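Local atomic coordinates of uncharacterized protein VP1736 (PDB entry 3LXQ), a protein that is of unknown function but carries a sulfatase-family domain of the alkaline phosphatase superfamily, an alpha/beta fold built around a mixed central sheet. Residues 69-73 and 442-446; 151-155 and 187-192. All coordinates share one frame; numbering follows the deposited sequence.

Contact 1 (69-73 and 442-446)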
loop_
_atom_site.group_PDB
_atom_site.type_symbol
_atom_site.label_atom_id
_atom_site.label_comp_id
_atom_site.label_asym_id
_atom_site.label_seq_id
_atom_site.Cartn_x
_atom_site.Cartn_y
_atom_site.Cartn_z
ATOM N N THR A 69 -10.705 -18.558 -17.212
ATOM C CA THR A 69 -11.586 -18.337 -18.365
ATOM C C THR A 69 -11.963 -16.866 -18.484
ATOM O O THR A 69 -12.013 -16.329 -19.591
ATOM C CB THR A 69 -12.895 -19.151 -18.282
ATOM O OG1 THR A 69 -13.631 -18.764 -17.113
ATOM C CG2 THR A 69 -12.616 -20.655 -18.260
ATOM N N LEU A 70 -12.246 -16.231 -17.344
ATOM C CA LEU A 70 -12.570 -14.812 -17.314
ATOM C C LEU A 70 -11.269 -14.008 -17.405
ATOM O O LEU A 70 -11.028 -13.336 -18.416
ATOM C CB LEU A 70 -13.385 -14.465 -16.064
ATOM N N LEU A 71 -10.439 -14.107 -16.357
ATOM C CA LEU A 71 -9.068 -13.562 -16.324
ATOM C C LEU A 71 -8.099 -14.601 -15.736
ATOM O O LEU A 71 -8.473 -15.328 -14.817
ATOM C CB LEU A 71 -8.996 -12.290 -15.479
ATOM C CG LEU A 71 -9.784 -11.018 -15.821
ATOM C CD1 LEU A 71 -9.772 -10.097 -14.606
ATOM C CD2 LEU A 71 -9.235 -10.301 -17.052
ATOM N N PRO A 72 -6.853 -14.670 -16.255
ATOM C CA PRO A 72 -5.857 -15.692 -15.888
ATOM C C PRO A 72 -5.506 -15.866 -14.400
ATOM O O PRO A 72 -5.100 -16.976 -14.002
ATOM C CB PRO A 72 -4.598 -15.262 -16.651
ATOM C CG PRO A 72 -4.918 -13.962 -17.272
ATOM C CD PRO A 72 -6.390 -13.875 -17.401
ATOM N N THR A 73 -5.625 -14.812 -13.595
ATOM C CA THR A 73 -5.385 -14.949 -12.159
ATOM C C THR A 73 -6.641 -14.694 -11.321
ATOM O O THR A 73 -6.555 -14.536 -10.101
ATOM C CB THR A 73 -4.180 -14.085 -11.634
ATOM O OG1 THR A 73 -4.479 -12.694 -11.760
ATOM C CG2 THR A 73 -2.899 -14.404 -12.377
ATOM N N ASN A 442 -4.681 -6.947 -20.856
ATOM C CA ASN A 442 -5.943 -6.637 -20.171
ATOM C C ASN A 442 -6.377 -7.747 -19.230
ATOM O O ASN A 442 -7.555 -8.123 -19.177
ATOM C CB ASN A 442 -7.055 -6.307 -21.174
ATOM C CG ASN A 442 -6.618 -5.289 -22.198
ATOM O OD1 ASN A 442 -6.373 -5.630 -23.354
ATOM N ND2 ASN A 442 -6.479 -4.035 -21.770
ATOM N N TRP A 443 -5.410 -8.245 -18.461
ATOM C CA TRP A 443 -5.658 -9.350 -17.545
ATOM C C TRP A 443 -6.125 -8.871 -16.185
ATOM O O TRP A 443 -6.364 -9.679 -15.289
ATOM C CB TRP A 443 -4.418 -10.233 -17.385
ATOM C CG TRP A 443 -4.066 -11.050 -18.604
ATOM C CD1 TRP A 443 -4.886 -11.372 -19.664
ATOM C CD2 TRP A 443 -2.806 -11.682 -18.869
ATOM N NE1 TRP A 443 -4.198 -12.150 -20.572
ATOM C CE2 TRP A 443 -2.925 -12.361 -20.105
ATOM C CE3 TRP A 443 -1.588 -11.746 -18.175
ATOM C CZ2 TRP A 443 -1.867 -13.082 -20.664
ATOM C CZ3 TRP A 443 -0.535 -12.460 -18.737
ATOM C CH2 TRP A 443 -0.680 -13.114 -19.971
ATOM N N TYR A 444 -6.298 -7.564 -16.044
ATOM C CA TYR A 444 -6.558 -7.007 -14.735
ATOM C C TYR A 444 -7.748 -6.044 -14.730
ATOM O O TYR A 444 -7.734 -5.022 -14.040
ATOM C CB TYR A 444 -5.273 -6.372 -14.176
ATOM C CG TYR A 444 -5.079 -6.564 -12.690
ATOM C CD1 TYR A 444 -4.561 -7.759 -12.173
ATOM C CD2 TYR A 444 -5.391 -5.545 -11.794
ATOM C CE1 TYR A 444 -4.371 -7.927 -10.797
ATOM C CE2 TYR A 444 -5.205 -5.698 -10.430
ATOM C CZ TYR A 444 -4.691 -6.886 -9.935
ATOM O OH TYR A 444 -4.527 -7.013 -8.572
ATOM N N SER A 445 -8.785 -6.409 -15.481
ATOM C CA SER A 445 -9.990 -5.610 -15.599
ATOM C C SER A 445 -10.915 -5.814 -14.403
ATOM O O SER A 445 -10.726 -6.737 -13.614
ATOM C CB SER A 445 -10.734 -6.019 -16.857
ATOM O OG SER A 445 -11.457 -7.210 -16.611
ATOM N N SER A 446 -11.929 -4.956 -14.292
ATOM C CA SER A 446 -12.974 -5.126 -13.279
ATOM C C SER A 446 -14.164 -5.967 -13.716
ATOM O O SER A 446 -15.181 -5.992 -13.011
ATOM C CB SER A 446 -13.457 -3.780 -12.705
ATOM O OG SER A 446 -13.414 -2.728 -13.647
HETATM O O HOH W 1 -5.211 -12.150 -14.523
#
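Leu71 sends its branched end against the backbone that leaves helix 422-441. Its chi1 of -62° turns CG beside the backbone N, and chi2 (165°) then spreads the methyls along the carbonyls of 442-446: Leu71 CD2 rests 3.4 Å from Trp443 O and 3.5 Å from Asn442 O, while Leu71 CD1 reaches Ser445 O at 3.6 Å. A forked leucine suits this buried place, since its two methyls can lie against separate carbonyls, and Pro361 packs on it as well. Pro72 follows with a CH-pi contact. Its CG sits over one face of the Trp443 indole, 3.4 Å from the centroid of the five-membered ring and 15° off the normal; the rigid pyrrolidine offers a compact C-H surface to the electron-rich ring. Helix 50-61 also touches this tryptophan, through Met53 and Leu54. At Thr73 the link turns polar: a water accepts from Thr73 N at 2.8 Å and donates to Trp443 O, also at 2.8 Å, bridging two backbones that share no direct hydrogen bond. Loop 69-73 thus packs on the chain just after the Schellman motif, with positive phi at Asn442, that ends helix 422-441: a loop laid against a helix C-terminus.

Contact 2 (151-155 and 187-192); sequences AVVKL and DNMKTF
Val153 and Phe192 meet at about a right angle, with the valine backbone over the aromatic ring. Val153 CA forms a CH-pi contact with one face of the Phe192 ring, 4.0 Å from its centroid and 21° off the normal. Val153 CG1 lies 3.5 Å from Asp187 O and also touches Phe192 CB at 3.8 Å. Phe192 CG stands anti to its backbone N (chi1 -180°), and this swings the ring out from the helix across the neighbouring turn. Val152 CG2 meets Phe192 CZ at 3.8 Å. Phenylalanine suits position 192 because its flat ring gives a face to Val153 CA and an end to Val152 CG2; the short, branched valines suit the apolar side of the contact, lying against that ring.

Beside this apolar contact, Lys154 stretches an extended chain to Asp187, where Lys154 NZ donates to Asp187 OD1 at 2.8 Å in a salt bridge. The ammonium comes from above the carboxylate, 52° out of its plane. A long lysine spans the gap while its methylenes pass along the backbone of Asp187.

The arrangement sets a type I beta turn, Ala151 to Lys154, against the N-terminal end of helix 189-195, within the sulfatase-family part of the chain. Lys154 N closes the turn on Ala151 O at 3.0 Å, and Phe192 N bonds to Asn188 O at 3.1 Å in the first helical turn, which holds the backbone that carries the ring in helical geometry.

Farther out, Glu138 of helix 133-141 accepts from Val152 N, and Ser158 bonds to Val152 O, anchoring the turn from two residues. Val134 of the same helix packs on both Val153 and Asp187, while the side chain of Met189, a selenomethionine, touches Phe178 and Tyr180 of strand 175-180.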
loop_
_atom_site.group_PDB
_atom_site.type_symbol
_atom_site.label_atom_id
_atom_site.label_comp_id
_atom_site.label_asym_id
_atom_site.label_seq_id
_atom_site.Cartn_x
_atom_site.Cartn_y
_atom_site.Cartn_z
ATOM N N ALA A 151 3.350 3.201 -12.481
ATOM C CA ALA A 151 2.098 2.647 -11.945
ATOM C C ALA A 151 0.896 2.936 -12.863
ATOM O O ALA A 151 0.872 3.946 -13.577
ATOM C CB ALA A 151 1.849 3.208 -10.569
ATOM N N VAL A 152 -0.107 2.058 -12.809
ATOM C CA VAL A 152 -1.297 2.144 -13.658
ATOM C C VAL A 152 -2.153 3.386 -13.396
ATOM O O VAL A 152 -3.067 3.679 -14.167
ATOM C CB VAL A 152 -2.213 0.880 -13.550
ATOM C CG1 VAL A 152 -1.425 -0.404 -13.758
ATOM C CG2 VAL A 152 -2.994 0.872 -12.242
ATOM N N VAL A 153 -1.862 4.116 -12.321
ATOM C CA VAL A 153 -2.546 5.398 -12.074
ATOM C C VAL A 153 -2.271 6.350 -13.239
ATOM O O VAL A 153 -3.104 7.208 -13.569
ATOM C CB VAL A 153 -2.100 6.057 -10.748
ATOM C CG1 VAL A 153 -2.839 7.385 -10.515
ATOM C CG2 VAL A 153 -2.298 5.098 -9.571
ATOM N N LYS A 154 -1.112 6.164 -13.872
ATOM C CA LYS A 154 -0.659 7.035 -14.957
ATOM C C LYS A 154 -0.643 6.368 -16.334
ATOM O O LYS A 154 -0.211 6.979 -17.310
ATOM C CB LYS A 154 0.733 7.609 -14.638
ATOM C CG LYS A 154 0.727 8.613 -13.510
ATOM C CD LYS A 154 2.103 9.175 -13.235
ATOM C CE LYS A 154 1.985 10.404 -12.355
ATOM N NZ LYS A 154 3.316 10.896 -11.907
ATOM N N LEU A 155 -1.109 5.126 -16.431
ATOM C CA LEU A 155 -1.086 4.455 -17.730
ATOM C C LEU A 155 -2.440 4.597 -18.419
ATOM O O LEU A 155 -3.468 4.628 -17.756
ATOM C CB LEU A 155 -0.639 2.999 -17.592
ATOM C CG LEU A 155 0.787 2.799 -17.066
ATOM C CD1 LEU A 155 1.095 1.324 -16.938
ATOM C CD2 LEU A 155 1.836 3.477 -17.958
ATOM N N ASP A 187 -0.613 14.012 -10.047
ATOM C CA ASP A 187 -0.263 12.613 -10.357
ATOM C C ASP A 187 -1.410 11.831 -11.021
ATOM O O ASP A 187 -1.471 10.600 -10.920
ATOM C CB ASP A 187 0.196 11.864 -9.097
ATOM C CG ASP A 187 1.693 11.981 -8.836
ATOM O OD1 ASP A 187 2.467 12.371 -9.744
ATOM O OD2 ASP A 187 2.101 11.665 -7.699
ATOM N N ASN A 188 -2.330 12.537 -11.672
ATOM C CA ASN A 188 -3.428 11.891 -12.404
ATOM C C ASN A 188 -4.421 11.106 -11.508
ATOM O O ASN A 188 -5.216 10.300 -11.999
ATOM C CB ASN A 188 -2.834 10.983 -13.500
ATOM C CG ASN A 188 -3.833 10.629 -14.578
ATOM O OD1 ASN A 188 -3.918 9.477 -14.998
ATOM N ND2 ASN A 188 -4.608 11.617 -15.021
HETATM N N MSE A 189 -4.380 11.351 -10.201
HETATM C CA MSE A 189 -5.177 10.564 -9.254
HETATM C C MSE A 189 -6.680 10.681 -9.499
HETATM O O MSE A 189 -7.357 9.664 -9.670
HETATM C CB MSE A 189 -4.834 10.927 -7.814
HETATM C CG MSE A 189 -3.411 10.569 -7.438
HETATM SE SE MSE A 189 -2.966 11.101 -5.621
HETATM C CE MSE A 189 -3.450 13.005 -5.733
ATOM N N LYS A 190 -7.190 11.912 -9.549
ATOM C CA LYS A 190 -8.627 12.147 -9.703
ATOM C C LYS A 190 -9.210 11.399 -10.895
ATOM O O LYS A 190 -10.278 10.808 -10.796
ATOM C CB LYS A 190 -8.936 13.643 -9.846
ATOM C CG LYS A 190 -10.404 13.971 -9.630
ATOM C CD LYS A 190 -10.882 15.074 -10.524
ATOM C CE LYS A 190 -11.411 16.225 -9.700
ATOM N NZ LYS A 190 -10.272 16.943 -9.050
ATOM N N THR A 191 -8.505 11.453 -12.020
ATOM C CA THR A 191 -8.937 10.808 -13.255
ATOM C C THR A 191 -8.926 9.290 -13.116
ATOM O O THR A 191 -9.886 8.619 -13.482
ATOM C CB THR A 191 -8.075 11.272 -14.462
ATOM O OG1 THR A 191 -8.231 12.687 -14.630
ATOM C CG2 THR A 191 -8.494 10.577 -15.759
ATOM N N PHE A 192 -7.846 8.747 -12.569
ATOM C CA PHE A 192 -7.799 7.315 -12.302
ATOM C C PHE A 192 -8.865 6.871 -11.302
ATOM O O PHE A 192 -9.439 5.797 -11.459
ATOM C CB PHE A 192 -6.424 6.899 -11.799
ATOM C CG PHE A 192 -6.306 5.425 -11.503
ATOM C CD1 PHE A 192 -6.135 4.504 -12.532
ATOM C CD2 PHE A 192 -6.341 4.958 -10.190
ATOM C CE1 PHE A 192 -5.991 3.146 -12.261
ATOM C CE2 PHE A 192 -6.189 3.596 -9.917
ATOM C CZ PHE A 192 -6.023 2.689 -10.955
#

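How the contacts relate
The centres of contacts 1 and 2 lie 20 Å apart, and their nearest atoms, about 7 Å apart, do not touch. Along the chain, both segments of contact 2 fall between those of contact 1, which closes a span of 368 residues, whereas contact 2 joins parts separated by only 31. Contact 1 is the more peripheral, 21 Å from the centre of the chain against 15 Å, and ties a loop near the start of the model to one near its end. Phe144 connects their surroundings: it meets the ring of Tyr444 in contact 1 and the side chain of Val152 in contact 2.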